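Local coordinates for transglutaminase-like domain-containing protein (Streptococcus suis, PDB 4XZ7) that acts as a transglutaminase with antiphagocytic properties, serving as a virulence factor and probably cross-linking or otherwise modifying protein side chains, at residues H37-G42 with S149-N154; N64-N69 with L83-G88; H123-I128 with M156-H161; L143-N148 with L163-K168; K87-A92 with P119-A124. All blocks are in the same frame, centred on the assembly; numbering follows the deposited sequence.

Contact 1: H37-G42 with S149-N154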
# COMPACT_ATOMS: atom_id res chain seq x y z
N HIS B 37 34.93 -1.63 4.55
CA HIS B 37 33.72 -1.14 5.21
C HIS B 37 33.11 -0.12 4.29
O HIS B 37 33.80 0.45 3.44
CB HIS B 37 33.99 -0.53 6.60
CG HIS B 37 34.47 -1.53 7.60
ND1 HIS B 37 34.20 -2.88 7.49
CD2 HIS B 37 35.23 -1.39 8.72
CE1 HIS B 37 34.76 -3.52 8.49
NE2 HIS B 37 35.40 -2.65 9.25
N VAL B 38 31.81 0.12 4.43
CA VAL B 38 31.15 1.09 3.56
C VAL B 38 30.26 2.03 4.36
O VAL B 38 29.38 1.58 5.09
CB VAL B 38 30.30 0.41 2.48
CG1 VAL B 38 29.66 1.48 1.59
CG2 VAL B 38 31.17 -0.56 1.65
N LEU B 39 30.52 3.33 4.21
CA LEU B 39 29.73 4.37 4.85
C LEU B 39 28.85 5.02 3.82
O LEU B 39 29.29 5.32 2.72
CB LEU B 39 30.63 5.43 5.49
CG LEU B 39 31.56 4.92 6.59
CD1 LEU B 39 32.53 6.02 7.03
CD2 LEU B 39 30.75 4.39 7.76
N LYS B 40 27.59 5.25 4.18
CA LYS B 40 26.68 5.98 3.32
C LYS B 40 26.41 7.33 3.96
O LYS B 40 26.02 7.41 5.12
CB LYS B 40 25.38 5.21 3.11
CG LYS B 40 24.39 5.94 2.21
CD LYS B 40 23.20 5.05 1.82
CE LYS B 40 22.26 5.81 0.86
NZ LYS B 40 21.09 5.02 0.39
N LEU B 41 26.61 8.39 3.19
CA LEU B 41 26.46 9.73 3.73
C LEU B 41 25.03 9.97 4.15
O LEU B 41 24.11 9.79 3.35
CB LEU B 41 26.90 10.77 2.72
CG LEU B 41 28.38 10.82 2.35
CD1 LEU B 41 28.67 12.08 1.53
CD2 LEU B 41 29.24 10.77 3.63
N GLY B 42 24.85 10.36 5.40
CA GLY B 42 23.54 10.68 5.93
C GLY B 42 23.00 9.59 6.83
O GLY B 42 21.92 9.74 7.40
N SER B 149 23.35 15.00 9.98
CA SER B 149 24.40 14.08 10.44
C SER B 149 25.72 14.45 9.82
O SER B 149 25.77 15.24 8.89
CB SER B 149 24.07 12.63 10.10
OG SER B 149 23.98 12.46 8.72
N LEU B 150 26.79 13.85 10.32
CA LEU B 150 28.11 14.17 9.80
C LEU B 150 28.98 12.92 9.88
O LEU B 150 28.67 11.99 10.62
CB LEU B 150 28.73 15.36 10.58
CG LEU B 150 28.90 15.28 12.11
CD1 LEU B 150 30.11 14.43 12.54
CD2 LEU B 150 29.05 16.66 12.73
N LYS B 151 30.05 12.91 9.09
CA LYS B 151 31.08 11.91 9.26
C LYS B 151 32.41 12.63 9.30
O LYS B 151 32.71 13.43 8.39
CB LYS B 151 31.11 10.90 8.12
CG LYS B 151 29.80 10.18 7.84
CD LYS B 151 29.66 9.00 8.72
CE LYS B 151 28.44 8.17 8.32
NZ LYS B 151 27.94 7.46 9.55
N ASN B 152 33.20 12.34 10.34
CA ASN B 152 34.60 12.75 10.37
C ASN B 152 35.42 11.76 9.56
O ASN B 152 35.37 10.57 9.83
CB ASN B 152 35.10 12.83 11.83
CG ASN B 152 34.46 13.99 12.59
OD1 ASN B 152 34.65 15.15 12.24
ND2 ASN B 152 33.68 13.67 13.63
N ILE B 153 36.15 12.25 8.56
CA ILE B 153 37.03 11.36 7.82
C ILE B 153 38.50 11.82 7.90
O ILE B 153 38.90 12.46 8.87
CB ILE B 153 36.57 11.21 6.38
CG1 ILE B 153 36.60 12.54 5.63
CG2 ILE B 153 35.14 10.61 6.36
CD1 ILE B 153 36.18 12.41 4.16
N ASN B 154 39.32 11.43 6.93
CA ASN B 154 40.74 11.76 7.02
C ASN B 154 40.97 13.24 6.69
O ASN B 154 41.00 13.62 5.53
CB ASN B 154 41.59 10.90 6.07
CG ASN B 154 41.54 9.40 6.41
OD1 ASN B 154 41.69 8.56 5.53
ND2 ASN B 154 41.34 9.08 7.68
O HOH W 1 26.39 11.36 7.60
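K151 reaches across to the end of strand 36-40 and makes the largest share of this contact with its aliphatic chain. The van der Waals touches are loose. CG of K151 lies 4.3 Å from CD2 of L41. Further along the chain, CE of K151 approaches CD2 of L39 at 4.5 Å and the carbonyl O of K40 at 4.1 Å. The chain leaves CA with CG next to the backbone N and then bends at chi2 (-85°). This bend lays the methylenes beside L39 and L41. The ammonium group passes beyond them and is hydrogen-bonded to O of F43.

The polar part is at the other end. OG of S149 packs 3.3 Å from CA of G42. A water closes this corner: it accepts from N of G42 at 2.9 Å and is hydrogen-bonded to OG of S149 at 2.9 Å. The two segments are thus bridged by solvent here. G42 has a positive phi (104°), in the loop just after the strand.

Neighbouring strands fill in around the pair. Strand 36-40 pairs with strand 79-86 in one sheet. Strand 149-152 pairs with strand 157-167 in another. I158 of strand 157-167 touches both L41 and I153, and L66 of strand 63-68 also packs on L41, so the contact lies where the two sheets meet.

Contact 2: N64-N69 with L83-G88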
# COMPACT_ATOMS: atom_id res chain seq x y z
N ASN B 64 26.20 6.29 -5.74
CA ASN B 64 27.48 6.59 -6.34
C ASN B 64 28.59 6.56 -5.29
O ASN B 64 28.32 6.52 -4.10
CB ASN B 64 27.44 7.93 -7.05
CG ASN B 64 26.61 7.87 -8.32
OD1 ASN B 64 26.82 6.99 -9.14
ND2 ASN B 64 25.66 8.78 -8.46
N PHE B 65 29.83 6.58 -5.75
CA PHE B 65 30.97 6.37 -4.88
C PHE B 65 31.74 7.67 -4.85
O PHE B 65 31.77 8.38 -5.85
CB PHE B 65 31.84 5.21 -5.40
CG PHE B 65 31.13 3.88 -5.38
CD1 PHE B 65 30.28 3.52 -6.41
CD2 PHE B 65 31.30 3.01 -4.31
CE1 PHE B 65 29.60 2.31 -6.38
CE2 PHE B 65 30.63 1.80 -4.27
CZ PHE B 65 29.78 1.45 -5.31
N LEU B 66 32.36 7.98 -3.72
CA LEU B 66 33.14 9.21 -3.61
C LEU B 66 34.62 8.95 -3.66
O LEU B 66 35.12 8.01 -3.03
CB LEU B 66 32.81 9.95 -2.31
CG LEU B 66 31.37 10.39 -2.12
CD1 LEU B 66 31.30 11.37 -0.97
CD2 LEU B 66 30.85 11.03 -3.40
N VAL B 67 35.34 9.78 -4.40
CA VAL B 67 36.78 9.79 -4.32
C VAL B 67 37.18 11.16 -3.79
O VAL B 67 36.79 12.18 -4.34
CB VAL B 67 37.45 9.53 -5.69
CG1 VAL B 67 38.96 9.50 -5.54
CG2 VAL B 67 36.96 8.21 -6.27
N ILE B 68 37.93 11.19 -2.69
CA ILE B 68 38.24 12.47 -2.05
C ILE B 68 39.74 12.74 -2.05
O ILE B 68 40.52 12.00 -1.45
CB ILE B 68 37.70 12.49 -0.61
CG1 ILE B 68 36.20 12.26 -0.64
CG2 ILE B 68 38.03 13.82 0.06
CD1 ILE B 68 35.56 12.23 0.69
N ASN B 69 40.12 13.82 -2.74
CA ASN B 69 41.54 14.18 -2.89
C ASN B 69 42.34 13.01 -3.47
O ASN B 69 43.47 12.74 -3.03
CB ASN B 69 42.15 14.64 -1.56
CG ASN B 69 41.53 15.95 -1.05
OD1 ASN B 69 40.72 16.58 -1.73
ND2 ASN B 69 41.92 16.35 0.15
N LEU B 83 33.21 5.55 0.83
CA LEU B 83 32.09 6.46 1.04
C LEU B 83 31.15 6.43 -0.15
O LEU B 83 31.59 6.62 -1.28
CB LEU B 83 32.58 7.90 1.25
CG LEU B 83 33.03 8.42 2.61
CD1 LEU B 83 33.61 7.35 3.47
CD2 LEU B 83 34.06 9.51 2.37
N VAL B 84 29.86 6.24 0.10
CA VAL B 84 28.88 6.31 -0.98
C VAL B 84 27.74 7.24 -0.61
O VAL B 84 27.61 7.63 0.55
CB VAL B 84 28.29 4.92 -1.28
CG1 VAL B 84 29.38 3.97 -1.65
CG2 VAL B 84 27.51 4.41 -0.05
N MET B 85 26.89 7.58 -1.57
CA MET B 85 25.70 8.36 -1.26
C MET B 85 24.61 8.06 -2.28
O MET B 85 24.92 7.64 -3.39
CB MET B 85 26.02 9.86 -1.23
CG MET B 85 26.27 10.47 -2.58
SD MET B 85 26.59 12.24 -2.56
CE MET B 85 26.76 12.49 -4.32
N ASN B 86 23.35 8.24 -1.88
CA ASN B 86 22.21 8.03 -2.76
C ASN B 86 22.38 8.77 -4.07
O ASN B 86 22.81 9.93 -4.09
CB ASN B 86 20.90 8.46 -2.09
CG ASN B 86 20.14 7.28 -1.50
OD1 ASN B 86 20.07 6.21 -2.10
ND2 ASN B 86 19.56 7.48 -0.31
N LYS B 87 22.07 8.10 -5.18
CA LYS B 87 22.28 8.66 -6.51
C LYS B 87 21.64 10.04 -6.74
O LYS B 87 22.18 10.85 -7.50
CB LYS B 87 21.78 7.67 -7.58
CG LYS B 87 22.70 6.45 -7.81
CD LYS B 87 22.23 5.59 -9.00
CE LYS B 87 23.26 4.54 -9.42
NZ LYS B 87 24.17 5.00 -10.50
N GLY B 88 20.51 10.34 -6.11
CA GLY B 88 19.92 11.67 -6.32
C GLY B 88 20.41 12.79 -5.40
O GLY B 88 19.97 13.93 -5.53
O HOH W 2 35.34 6.41 -0.74
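F65 and V84 form the closest apolar pair of this contact. Their side chains run side by side in the same direction, and CG1 of V84 sits 3.4 Å from CD2 of F65, at a slant to the ring. CG of F65 and CG1 of V84 both stand beside their own backbone N, which keeps the two side chains alongside each other. On this face the F65 ring also stacks with F22 and meets W19.

A second apolar group lies toward the C-terminal end of strand 63-68. CD1 of I68 meets CD2 of L83 at 3.5 Å, the two side chains crossing at about a right angle. CB of L66 and CB of L83 are 4.1 Å apart, and the CE methyl of M85 reaches CD2 of L66. I158 covers both I68 and L83.

The backbones pair antiparallel. N64 and M85 are a hydrogen-bonded pair: N of N64 binds O of M85 at 3.0 Å, and N of M85 binds O of N64 at 3.1 Å. F65 and V84 are the non-hydrogen-bonded pair that follows. Next, N of L66 binds O of L83 at 2.9 Å. The return link is made by a water, which donates to O of L66 and accepts from N of L83.

At the polar edge K87 crosses N64 at about a right angle. Its NZ is 3.6 Å from OD1 of N64, and its CG lies against ND2.

The inserted water implies that the strands, 137° apart in direction, begin to part at L66 and L83. Direct pairing gives way there to solvent bridging and leucine and isoleucine packing.

Contact 3: H123-I128 with M156-H161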
# COMPACT_ATOMS: atom_id res chain seq x y z
N HIS B 123 24.90 17.54 0.91
CA HIS B 123 26.11 17.36 1.71
C HIS B 123 27.11 18.48 1.44
O HIS B 123 27.09 19.11 0.39
CB HIS B 123 26.78 16.01 1.43
CG HIS B 123 25.82 14.88 1.26
ND1 HIS B 123 25.36 14.12 2.31
CD2 HIS B 123 25.24 14.36 0.14
CE1 HIS B 123 24.54 13.19 1.86
NE2 HIS B 123 24.45 13.32 0.54
N ALA B 124 28.01 18.72 2.39
CA ALA B 124 28.97 19.79 2.21
C ALA B 124 30.16 19.60 3.13
O ALA B 124 30.02 19.01 4.20
CB ALA B 124 28.31 21.15 2.45
N LEU B 125 31.32 20.08 2.69
CA LEU B 125 32.53 20.00 3.52
C LEU B 125 32.58 21.11 4.56
O LEU B 125 33.50 21.16 5.39
CB LEU B 125 33.78 20.04 2.64
CG LEU B 125 33.94 18.81 1.75
CD1 LEU B 125 35.08 19.03 0.77
CD2 LEU B 125 34.17 17.55 2.57
N PHE B 126 31.61 22.01 4.52
CA PHE B 126 31.45 23.01 5.56
C PHE B 126 30.17 22.69 6.32
O PHE B 126 29.32 21.96 5.82
CB PHE B 126 31.41 24.43 4.97
CG PHE B 126 30.41 24.59 3.86
CD1 PHE B 126 29.10 24.94 4.14
CD2 PHE B 126 30.79 24.41 2.55
CE1 PHE B 126 28.18 25.08 3.12
CE2 PHE B 126 29.87 24.55 1.53
CZ PHE B 126 28.57 24.88 1.81
N LYS B 127 30.04 23.25 7.51
CA LYS B 127 28.95 22.87 8.39
C LYS B 127 27.62 23.32 7.85
O LYS B 127 27.40 24.51 7.59
CB LYS B 127 29.15 23.46 9.78
CG LYS B 127 28.03 23.12 10.73
CD LYS B 127 28.43 23.40 12.18
CE LYS B 127 27.29 23.07 13.12
NZ LYS B 127 27.64 23.41 14.52
N ILE B 128 26.73 22.36 7.66
CA ILE B 128 25.36 22.64 7.29
C ILE B 128 24.48 21.79 8.17
O ILE B 128 24.81 20.64 8.48
CB ILE B 128 25.08 22.34 5.81
CG1 ILE B 128 25.44 20.90 5.47
CG2 ILE B 128 25.86 23.30 4.93
CD1 ILE B 128 24.91 20.37 4.14
N MET B 156 39.09 15.87 7.20
CA MET B 156 37.94 16.73 6.96
C MET B 156 36.65 16.11 7.51
O MET B 156 36.63 14.96 7.93
CB MET B 156 37.80 17.02 5.47
CG MET B 156 37.31 15.84 4.66
SD MET B 156 37.70 16.02 2.90
CE MET B 156 39.46 15.76 2.93
N THR B 157 35.57 16.90 7.50
CA THR B 157 34.26 16.49 8.00
C THR B 157 33.21 16.74 6.93
O THR B 157 33.18 17.81 6.33
CB THR B 157 33.89 17.26 9.28
OG1 THR B 157 34.92 17.07 10.26
CG2 THR B 157 32.57 16.80 9.83
N ILE B 158 32.35 15.75 6.70
CA ILE B 158 31.28 15.88 5.72
C ILE B 158 29.96 15.97 6.45
O ILE B 158 29.64 15.09 7.25
CB ILE B 158 31.24 14.68 4.74
CG1 ILE B 158 32.55 14.59 3.96
CG2 ILE B 158 30.09 14.83 3.78
CD1 ILE B 158 32.65 13.35 3.06
N TYR B 159 29.20 17.03 6.17
CA TYR B 159 27.93 17.30 6.85
C TYR B 159 26.79 17.03 5.89
O TYR B 159 26.94 17.26 4.70
CB TYR B 159 27.85 18.75 7.34
CG TYR B 159 28.96 19.15 8.31
CD1 TYR B 159 28.74 19.11 9.67
CD2 TYR B 159 30.21 19.56 7.84
CE1 TYR B 159 29.73 19.47 10.55
CE2 TYR B 159 31.20 19.92 8.71
CZ TYR B 159 30.96 19.88 10.06
OH TYR B 159 31.96 20.23 10.94
N SER B 160 25.65 16.62 6.43
CA SER B 160 24.55 16.12 5.60
C SER B 160 23.21 16.48 6.22
O SER B 160 23.08 16.46 7.44
CB SER B 160 24.62 14.58 5.48
OG SER B 160 25.79 14.15 4.81
N HIS B 161 22.22 16.76 5.39
CA HIS B 161 20.85 16.80 5.91
C HIS B 161 19.87 16.71 4.75
O HIS B 161 20.26 16.77 3.59
CB HIS B 161 20.59 18.06 6.77
CG HIS B 161 20.69 19.36 6.01
ND1 HIS B 161 19.83 19.69 4.98
CD2 HIS B 161 21.53 20.42 6.15
CE1 HIS B 161 20.14 20.89 4.51
NE2 HIS B 161 21.18 21.35 5.20
O HOH W 3 35.63 19.76 7.14
O HOH W 4 24.32 18.22 9.56
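Y159 lies under the turn that follows strand 121-124, with a different group on each face of its ring. CA of K127 sits over the centre of one face, 3.6 Å from the ring centroid and 11° off the normal, a CH-pi contact. CG2 of T157 covers the opposite face, nearer the rim. O of A124 is at the edge, in the ring plane.

The H123 ring is met edge-on by S160. ND1 and OG are 2.5 Å apart, a short hydrogen bond in which either could donate. The OG of S160 is placed beside its own backbone N (chi1 -63°), on the face it shares with H123. The H161 ring presents its edge to I128. Its NE2 is hydrogen-bonded to OH of Y98 in helix 95-101.

A124 and Y159 form the antiparallel hydrogen-bonded pair. N of A124 binds O of Y159 at 2.9 Å, and N of Y159 binds O of A124 at 2.9 Å. Beyond it direct pairing stops, and a water bridges O of L125 and N of T157. CD2 of L125 rests 3.6 Å from CG1 of I158 and 3.9 Å from SD of M156.

The chemistry implies two unlike faces. One buries a polar H123-S160 link. The other clamps an aromatic ring between backbone and methyl, so the turn packs closely on strand 157-167.

Contact 4: L143-N148 with L163-K168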
# COMPACT_ATOMS: atom_id res chain seq x y z
N LEU B 143 5.21 17.88 7.18
CA LEU B 143 6.34 17.44 6.36
C LEU B 143 7.50 16.96 7.21
O LEU B 143 7.60 17.31 8.40
CB LEU B 143 6.82 18.58 5.46
CG LEU B 143 5.80 19.23 4.53
CD1 LEU B 143 6.34 20.55 3.93
CD2 LEU B 143 5.38 18.25 3.41
N GLY B 144 8.39 16.18 6.60
CA GLY B 144 9.65 15.79 7.21
C GLY B 144 10.76 15.85 6.18
O GLY B 144 10.51 16.08 4.99
N THR B 145 11.99 15.65 6.62
CA THR B 145 13.17 15.78 5.76
C THR B 145 14.30 15.13 6.52
O THR B 145 14.28 15.11 7.75
CB THR B 145 13.50 17.25 5.41
OG1 THR B 145 14.27 17.32 4.21
CG2 THR B 145 14.31 17.89 6.52
N ALA B 146 15.25 14.54 5.81
CA ALA B 146 16.25 13.72 6.47
C ALA B 146 16.98 14.53 7.56
O ALA B 146 17.15 15.75 7.45
CB ALA B 146 17.25 13.17 5.47
N GLU B 147 17.40 13.81 8.58
CA GLU B 147 17.99 14.42 9.77
C GLU B 147 19.41 14.89 9.52
O GLU B 147 20.04 14.50 8.52
CB GLU B 147 17.96 13.41 10.91
CG GLU B 147 16.57 12.79 11.09
CD GLU B 147 15.49 13.82 11.46
OE1 GLU B 147 14.42 13.81 10.81
OE2 GLU B 147 15.72 14.63 12.40
N ASN B 148 19.90 15.72 10.43
CA ASN B 148 21.28 16.20 10.38
C ASN B 148 22.24 15.08 10.70
O ASN B 148 21.99 14.30 11.60
CB ASN B 148 21.49 17.33 11.39
CG ASN B 148 20.60 18.52 11.12
OD1 ASN B 148 20.30 18.85 9.95
ND2 ASN B 148 20.18 19.20 12.19
N LEU B 163 17.36 17.21 1.80
CA LEU B 163 17.20 18.20 0.75
C LEU B 163 15.73 18.28 0.35
O LEU B 163 15.17 19.36 0.28
CB LEU B 163 18.07 17.88 -0.47
CG LEU B 163 17.94 18.85 -1.65
CD1 LEU B 163 18.14 20.30 -1.20
CD2 LEU B 163 18.93 18.51 -2.73
N THR B 164 15.10 17.13 0.09
CA THR B 164 13.69 17.13 -0.26
C THR B 164 12.80 17.03 0.98
O THR B 164 13.18 16.42 1.98
CB THR B 164 13.32 15.95 -1.19
OG1 THR B 164 13.68 14.74 -0.54
CG2 THR B 164 14.07 16.05 -2.54
N VAL B 165 11.63 17.64 0.89
CA VAL B 165 10.62 17.51 1.92
C VAL B 165 9.49 16.65 1.38
O VAL B 165 9.26 16.59 0.16
CB VAL B 165 10.10 18.90 2.39
CG1 VAL B 165 11.25 19.74 2.89
CG2 VAL B 165 9.40 19.62 1.26
N ASP B 166 8.82 15.94 2.27
CA ASP B 166 7.73 15.06 1.88
C ASP B 166 6.82 14.91 3.08
O ASP B 166 7.15 15.36 4.19
CB ASP B 166 8.26 13.69 1.42
CG ASP B 166 7.30 12.96 0.48
OD1 ASP B 166 6.12 13.38 0.35
OD2 ASP B 166 7.73 11.96 -0.12
N ASN B 167 5.66 14.31 2.84
CA ASN B 167 4.81 13.76 3.89
C ASN B 167 5.67 13.17 5.00
O ASN B 167 6.56 12.37 4.71
CB ASN B 167 3.90 12.70 3.24
CG ASN B 167 2.81 12.22 4.13
OD1 ASN B 167 3.03 11.95 5.30
ND2 ASN B 167 1.60 12.08 3.57
N LYS B 168 5.45 13.56 6.25
CA LYS B 168 6.35 13.09 7.29
C LYS B 168 6.17 11.58 7.56
O LYS B 168 7.04 10.95 8.16
CB LYS B 168 6.15 13.90 8.58
CG LYS B 168 4.91 13.54 9.40
CD LYS B 168 4.78 14.45 10.64
CE LYS B 168 3.68 13.95 11.57
NZ LYS B 168 3.55 14.75 12.81
O HOH W 5 15.24 19.85 3.56
O HOH W 6 15.02 14.47 2.85
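A short antiparallel strand pair at the dimer interface brings L143 and G144 against D166 and N167. G144 and D166 are its hydrogen-bonded pair. N of G144 binds O of D166 at 2.8 Å, and N of D166 binds O of G144 at 3.2 Å, a longer link. The same D166 O receives the CA of L143 at 3.1 Å as a CA-H...O contact. CD2 of L143 also rests near that oxygen, while its CD1 lies 4.2 Å from CG2 of V165.

Having no side chain, G144 lets K168 come close, with CA of G144 4.3 Å from CA of K168. CB of K168 packs on the carbonyl carbon of L143, and the rest of the lysine leads away to OD1 of N139.

This pair adds strand 143-144 to the curled sheet built on strand 157-167. Helix 132-140 covers it, with L138 touching L143, T145 and V165. The second subunit meets D166 and N167 directly. OD1 and OD2 of D166 take N-H groups of V186 and N185 of that subunit, and ND2 of N167 binds O of N183 and OD2 of D252 there.

OD1 of D166 also accepts from N of N167 at 2.7 Å. Past the strand pair, a side chain takes over from the backbone. T145 swings OG1 to the far side from its own N (chi1 -157°) and donates to O of T164 at 2.6 Å, from 49° out of the carbonyl plane. A water joins that T164 oxygen to N of A146, and another donates to OG1 of T145.

Contact 5: K87-A92 with P119-A124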
# COMPACT_ATOMS: atom_id res chain seq x y z
N LYS B 87 22.07 8.10 -5.18
CA LYS B 87 22.28 8.66 -6.51
C LYS B 87 21.64 10.04 -6.74
O LYS B 87 22.18 10.85 -7.50
CB LYS B 87 21.78 7.67 -7.58
CG LYS B 87 22.70 6.45 -7.81
CD LYS B 87 22.23 5.59 -9.00
CE LYS B 87 23.26 4.54 -9.42
NZ LYS B 87 24.17 5.00 -10.50
N GLY B 88 20.51 10.34 -6.11
CA GLY B 88 19.92 11.67 -6.32
C GLY B 88 20.41 12.79 -5.40
O GLY B 88 19.97 13.93 -5.53
N ASP B 89 21.30 12.47 -4.47
CA ASP B 89 21.83 13.46 -3.52
C ASP B 89 22.65 14.51 -4.22
O ASP B 89 23.19 14.26 -5.29
CB ASP B 89 22.69 12.79 -2.45
CG ASP B 89 21.88 12.09 -1.39
OD1 ASP B 89 20.65 11.95 -1.59
OD2 ASP B 89 22.46 11.70 -0.36
N VAL B 90 22.78 15.69 -3.62
CA VAL B 90 23.70 16.66 -4.18
C VAL B 90 24.78 17.10 -3.18
O VAL B 90 24.59 17.10 -1.95
CB VAL B 90 22.96 17.90 -4.74
CG1 VAL B 90 21.53 17.53 -5.17
CG2 VAL B 90 22.97 19.04 -3.75
N ILE B 91 25.94 17.43 -3.72
CA ILE B 91 27.02 17.96 -2.92
C ILE B 91 27.21 19.45 -3.22
O ILE B 91 27.50 19.81 -4.35
CB ILE B 91 28.33 17.23 -3.19
CG1 ILE B 91 28.20 15.76 -2.74
CG2 ILE B 91 29.50 17.97 -2.50
CD1 ILE B 91 29.46 14.97 -2.90
N ALA B 92 27.03 20.30 -2.21
CA ALA B 92 27.21 21.73 -2.41
C ALA B 92 28.68 22.06 -2.56
O ALA B 92 29.51 21.64 -1.75
CB ALA B 92 26.61 22.52 -1.25
N PRO B 119 13.62 10.18 0.04
CA PRO B 119 14.25 11.45 0.45
C PRO B 119 15.69 11.64 -0.07
O PRO B 119 16.54 10.77 0.09
CB PRO B 119 14.21 11.35 1.98
CG PRO B 119 12.89 10.61 2.24
CD PRO B 119 12.86 9.56 1.14
N LYS B 120 15.93 12.76 -0.74
CA LYS B 120 17.28 13.14 -1.13
C LYS B 120 17.98 13.94 -0.02
O LYS B 120 17.33 14.58 0.82
CB LYS B 120 17.26 13.96 -2.42
CG LYS B 120 16.58 13.24 -3.58
CD LYS B 120 17.05 11.78 -3.66
CE LYS B 120 16.16 10.93 -4.56
NZ LYS B 120 16.20 11.35 -5.98
N ARG B 121 19.31 13.89 -0.02
CA ARG B 121 20.09 14.65 0.95
C ARG B 121 21.04 15.62 0.25
O ARG B 121 21.34 15.47 -0.94
CB ARG B 121 20.85 13.69 1.88
CG ARG B 121 19.93 12.86 2.75
CD ARG B 121 20.62 11.76 3.56
NE ARG B 121 19.64 10.72 3.92
CZ ARG B 121 19.28 10.45 5.17
NH1 ARG B 121 19.84 11.11 6.18
NH2 ARG B 121 18.39 9.51 5.41
N ILE B 122 21.48 16.64 0.97
CA ILE B 122 22.52 17.55 0.48
C ILE B 122 23.69 17.44 1.45
O ILE B 122 23.49 17.23 2.66
CB ILE B 122 22.00 19.02 0.35
CG1 ILE B 122 23.11 19.97 -0.07
CG2 ILE B 122 21.39 19.52 1.67
CD1 ILE B 122 22.56 21.28 -0.62
N HIS B 123 24.90 17.54 0.91
CA HIS B 123 26.11 17.36 1.71
C HIS B 123 27.11 18.48 1.44
O HIS B 123 27.09 19.11 0.39
CB HIS B 123 26.78 16.01 1.43
CG HIS B 123 25.82 14.88 1.26
ND1 HIS B 123 25.36 14.12 2.31
CD2 HIS B 123 25.24 14.36 0.14
CE1 HIS B 123 24.54 13.19 1.86
NE2 HIS B 123 24.45 13.32 0.54
N ALA B 124 28.01 18.72 2.39
CA ALA B 124 28.97 19.79 2.21
C ALA B 124 30.16 19.60 3.13
O ALA B 124 30.02 19.01 4.20
CB ALA B 124 28.31 21.15 2.45
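The parallel pairing of strand 90-91 with strand 121-124 begins at a buried aspartate, D89, whose carboxylate grips both the backbone and a side chain of the opposite strand. OD1 of D89 accepts from N of R121 at 2.8 Å. This N-H comes from well above the carboxylate plane, 68° out of it. OD2 accepts from NE2 of H123 at 2.7 Å, on the anti side and close to the ring plane of the histidine. Carboxylate and ring are turned 42° against each other. With CG beside the backbone N (chi1 -77°), D89 reaches both donors at once. Since S160 holds ND1 of H123, both ring nitrogens have partners and the rotation of the ring is fixed.

In the backbone, V90 is bonded to the residues flanking I122, as in parallel sheets. N of V90 binds O of R121 at 3.1 Å, and O of V90 takes N of H123 at 2.9 Å. N of A92 then binds O of H123 at 2.9 Å. V90 and I122 share a face, CG2 of V90 lying 3.8 Å from CG1 of I122. Helix 95-101 covers I122 and A92 through Y98.

K120 folds at chi2 and chi4 over G88, its CD 3.9 Å from CA of G88, and its NZ bonds O of S116. The guanidinium of R121 leads away to a cation-pi contact with F43.

In the fold
All five contacts lie on the same side of the chain's centre, within two mixed sheets. Neither is the five-stranded sheet that contains strands 282-288 and 294-302. Contact 2 belongs to the first sheet. Contacts 3, 4 and 5 belong to the second, where 3 and 4 share strand 157-167 and 3 and 5 share strand 121-124. Contact 1 joins the sheets, with its centre about 10 Å from those of contacts 2 and 3. Along the chain, contacts 2 and 5 are nested inside the loop closed by contact 1, whereas contacts 3 and 4 cross it. Contact 4, its centre about 20 Å from that of contact 1, carries the second sheet to the other subunit of the homodimer.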